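Local coordinates for protein BCL2-like 10 (Danio rerio, PDB 6FBX) that binds the BH3 helix of the pro-apoptotic protein Bad in a surface groove and, as a Bcl-2 family pro-survival protein, restrains apoptosis, at residues L42-E47 and V92-T96. Numbering follows the deposited sequence.
Sequences LAKEME and VSIFT
V92 pushes its CG1 methyl between A43 and M46, 3.7 Å from the A43 CA and 3.6 Å from the M46 CE. With CG1 anti to the backbone N (chi1 170°), this branch is aimed at helix 34-49, while CG2 has a looser contact with the L42 CB. S93 receives the sulfur of M46 against its backbone: SD sits 3.5 Å from the S93 CA, and the bend at chi3 (-77°) turns CE back over V92. In one of its two conformers the S93 hydroxyl bonds to R90 O and weakly to a polar side chain of the bound peptide. Replacing M46 by an alanine is likely to open a gap over V92 and S93 and leave the peptide's aromatic side chain without one packing partner. F95 adds only its CB, near the A43 CB, while its ring runs on to I122 and L126 of helix 112-129. At T96 the small A43 allows close approach, with CA atoms 4.9 Å apart; T96 OG1 lies 3.0 Å from both A43 O and V92 O, and its single proton could serve either. The T96 CG2 rests 3.6 Å from the E47 CB, and a water donates to both E47 OE1 and T96 O. E47 OE1 also forms a salt bridge with K44 NZ. Segments 42-47 and 92-96 cross at 76°, packing helix 34-49 against the central helix 88-107 of the all-helical Bcl-2 fold, with M46 and S93 contributing to the groove that holds the BH3 peptide.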
ATOM      1  N   LEU A  42      -8.978  -7.586   1.517  1.00 23.46           N
ATOM      2  CA  LEU A  42      -8.869  -6.647   2.629  1.00 22.24           C
ATOM      3  C   LEU A  42      -8.706  -5.213   2.144  1.00 23.14           C
ATOM      4  O   LEU A  42      -9.345  -4.300   2.679  1.00 24.34           O
ATOM      5  CB  LEU A  42      -7.695  -7.044   3.523  1.00 21.84           C
ATOM      6  CG  LEU A  42      -7.933  -8.332   4.312  1.00 24.35           C
ATOM      7  CD1 LEU A  42      -6.626  -8.877   4.876  1.00 25.17           C
ATOM      8  CD2 LEU A  42      -8.929  -8.083   5.428  1.00 28.27           C
ATOM      9  N   ALA A  43      -7.852  -4.994   1.143  1.00 21.84           N
ATOM     10  CA  ALA A  43      -7.637  -3.639   0.649  1.00 20.48           C
ATOM     11  C   ALA A  43      -8.881  -3.086  -0.033  1.00 22.15           C
ATOM     12  O   ALA A  43      -9.145  -1.881   0.052  1.00 22.68           O
ATOM     13  CB  ALA A  43      -6.443  -3.609  -0.305  1.00 20.37           C
ATOM     14  N   LYS A  44      -9.659  -3.941  -0.707  1.00 22.80           N
ATOM     15  CA  LYS A  44     -10.914  -3.476  -1.290  1.00 24.96           C
ATOM     16  C   LYS A  44     -11.975  -3.257  -0.225  1.00 25.02           C
ATOM     17  O   LYS A  44     -12.826  -2.372  -0.372  1.00 27.94           O
ATOM     18  CB  LYS A  44     -11.413  -4.466  -2.340  1.00 27.35           C
ATOM     19  CG  LYS A  44     -10.711  -4.353  -3.676  1.00 30.12           C
ATOM     20  CD  LYS A  44     -11.033  -3.030  -4.353  1.00 35.31           C
ATOM     21  CE  LYS A  44     -10.321  -2.892  -5.679  1.00 41.00           C
ATOM     22  NZ  LYS A  44     -10.571  -1.558  -6.282  1.00 45.54           N
ATOM     23  N   GLU A  45     -11.950  -4.056   0.843  1.00 25.57           N
ATOM     24  CA  GLU A  45     -12.827  -3.795   1.977  1.00 28.61           C
ATOM     25  C   GLU A  45     -12.552  -2.415   2.558  1.00 26.66           C
ATOM     26  O   GLU A  45     -13.480  -1.632   2.796  1.00 27.06           O
ATOM     27  CB  GLU A  45     -12.648  -4.882   3.038  1.00 37.03           C
ATOM     28  CG  GLU A  45     -13.576  -4.737   4.231  1.00 52.82           C
ATOM     29  CD  GLU A  45     -13.349  -5.809   5.280  1.00 70.01           C
ATOM     30  OE1 GLU A  45     -12.427  -6.631   5.099  1.00 76.05           O
ATOM     31  OE2 GLU A  45     -14.092  -5.827   6.283  1.00 78.38           O
ATOM     32  N   MET A  46     -11.277  -2.085   2.777  1.00 24.81           N
ATOM     33  CA  MET A  46     -10.962  -0.771   3.326  1.00 24.84           C
ATOM     34  C   MET A  46     -11.365   0.335   2.360  1.00 24.50           C
ATOM     35  O   MET A  46     -11.866   1.382   2.785  1.00 25.10           O
ATOM     36  CB  MET A  46      -9.478  -0.663   3.670  1.00 25.99           C
ATOM     37  CG  MET A  46      -9.184   0.550   4.554  1.00 32.82           C
ATOM     38  SD  MET A  46      -7.440   0.822   4.878  1.00 41.31           S
ATOM     39  CE  MET A  46      -7.105  -0.425   6.114  1.00 41.23           C
ATOM     40  N   GLU A  47     -11.177   0.121   1.054  1.00 22.55           N
ATOM     41  CA  GLU A  47     -11.610   1.134   0.095  1.00 23.26           C
ATOM     42  C   GLU A  47     -13.118   1.326   0.156  1.00 25.05           C
ATOM     43  O   GLU A  47     -13.610   2.459   0.205  1.00 25.83           O
ATOM     44  CB  GLU A  47     -11.199   0.772  -1.332  1.00 25.19           C
ATOM     45  CG  GLU A  47     -11.422   1.948  -2.281  1.00 30.33           C
ATOM     46  CD  GLU A  47     -11.128   1.634  -3.731  1.00 38.09           C
ATOM     47  OE1 GLU A  47     -10.461   0.617  -4.011  1.00 41.04           O
ATOM     48  OE2 GLU A  47     -11.562   2.426  -4.596  1.00 42.20           O
ATOM     49  N   VAL A  92      -2.341  -2.417   4.997  1.00 18.51           N
ATOM     50  CA  VAL A  92      -3.478  -2.507   4.086  1.00 18.51           C
ATOM     51  C   VAL A  92      -3.808  -1.135   3.514  1.00 17.90           C
ATOM     52  O   VAL A  92      -4.059  -0.993   2.312  1.00 21.39           O
ATOM     53  CB  VAL A  92      -4.689  -3.135   4.800  1.00 20.50           C
ATOM     54  CG1 VAL A  92      -5.947  -3.019   3.938  1.00 22.52           C
ATOM     55  CG2 VAL A  92      -4.417  -4.598   5.121  1.00 21.79           C
ATOM     56  N   SER A  93      -3.805  -0.100   4.358  1.00 23.17           N
ATOM     57  CA  SER A  93      -4.135   1.237   3.874  0.63 22.03           C
ATOM     58  C   SER A  93      -3.143   1.710   2.824  1.00 21.31           C
ATOM     59  O   SER A  93      -3.527   2.421   1.889  1.00 20.92           O
ATOM     60  CB  SER A  93      -4.197   2.227   5.037  0.63 23.46           C
ATOM     61  OG  SER A  93      -2.911   2.665   5.433  0.63 23.55           O
ATOM     62  N   ILE A  94      -1.869   1.329   2.954  1.00 20.56           N
ATOM     63  CA  ILE A  94      -0.880   1.690   1.939  1.00 20.70           C
ATOM     64  C   ILE A  94      -1.257   1.065   0.601  1.00 21.60           C
ATOM     65  O   ILE A  94      -1.231   1.727  -0.445  1.00 19.98           O
ATOM     66  CB  ILE A  94       0.533   1.269   2.389  1.00 21.95           C
ATOM     67  CG1 ILE A  94       0.984   2.145   3.562  1.00 20.99           C
ATOM     68  CG2 ILE A  94       1.519   1.353   1.219  1.00 21.76           C
ATOM     69  CD1 ILE A  94       2.316   1.745   4.186  1.00 22.00           C
ATOM     70  N   PHE A  95      -1.630  -0.221   0.619  1.00 19.37           N
ATOM     71  CA  PHE A  95      -2.062  -0.890  -0.604  1.00 19.71           C
ATOM     72  C   PHE A  95      -3.343  -0.270  -1.149  1.00 19.75           C
ATOM     73  O   PHE A  95      -3.452  -0.017  -2.354  1.00 20.80           O
ATOM     74  CB  PHE A  95      -2.254  -2.391  -0.347  1.00 19.68           C
ATOM     75  CG  PHE A  95      -0.983  -3.188  -0.433  1.00 20.92           C
ATOM     76  CD1 PHE A  95      -0.774  -4.073  -1.478  1.00 21.63           C
ATOM     77  CD2 PHE A  95       0.005  -3.048   0.523  1.00 19.37           C
ATOM     78  CE1 PHE A  95       0.391  -4.806  -1.565  1.00 23.37           C
ATOM     79  CE2 PHE A  95       1.178  -3.781   0.441  1.00 20.74           C
ATOM     80  CZ  PHE A  95       1.370  -4.658  -0.604  1.00 21.21           C
ATOM     81  N   THR A  96      -4.324  -0.012  -0.278  1.00 18.47           N
ATOM     82  CA  THR A  96      -5.571   0.601  -0.729  1.00 21.13           C
ATOM     83  C   THR A  96      -5.304   1.940  -1.400  1.00 20.81           C
ATOM     84  O   THR A  96      -5.790   2.207  -2.504  1.00 21.93           O
ATOM     85  CB  THR A  96      -6.528   0.793   0.447  1.00 21.89           C
ATOM     86  OG1 THR A  96      -6.756  -0.463   1.098  1.00 23.39           O
ATOM     87  CG2 THR A  96      -7.856   1.366  -0.036  1.00 25.22           C
TER
HETATM   88  O   HOH W   1      -7.655   0.228  -3.539  1.00 22.87           O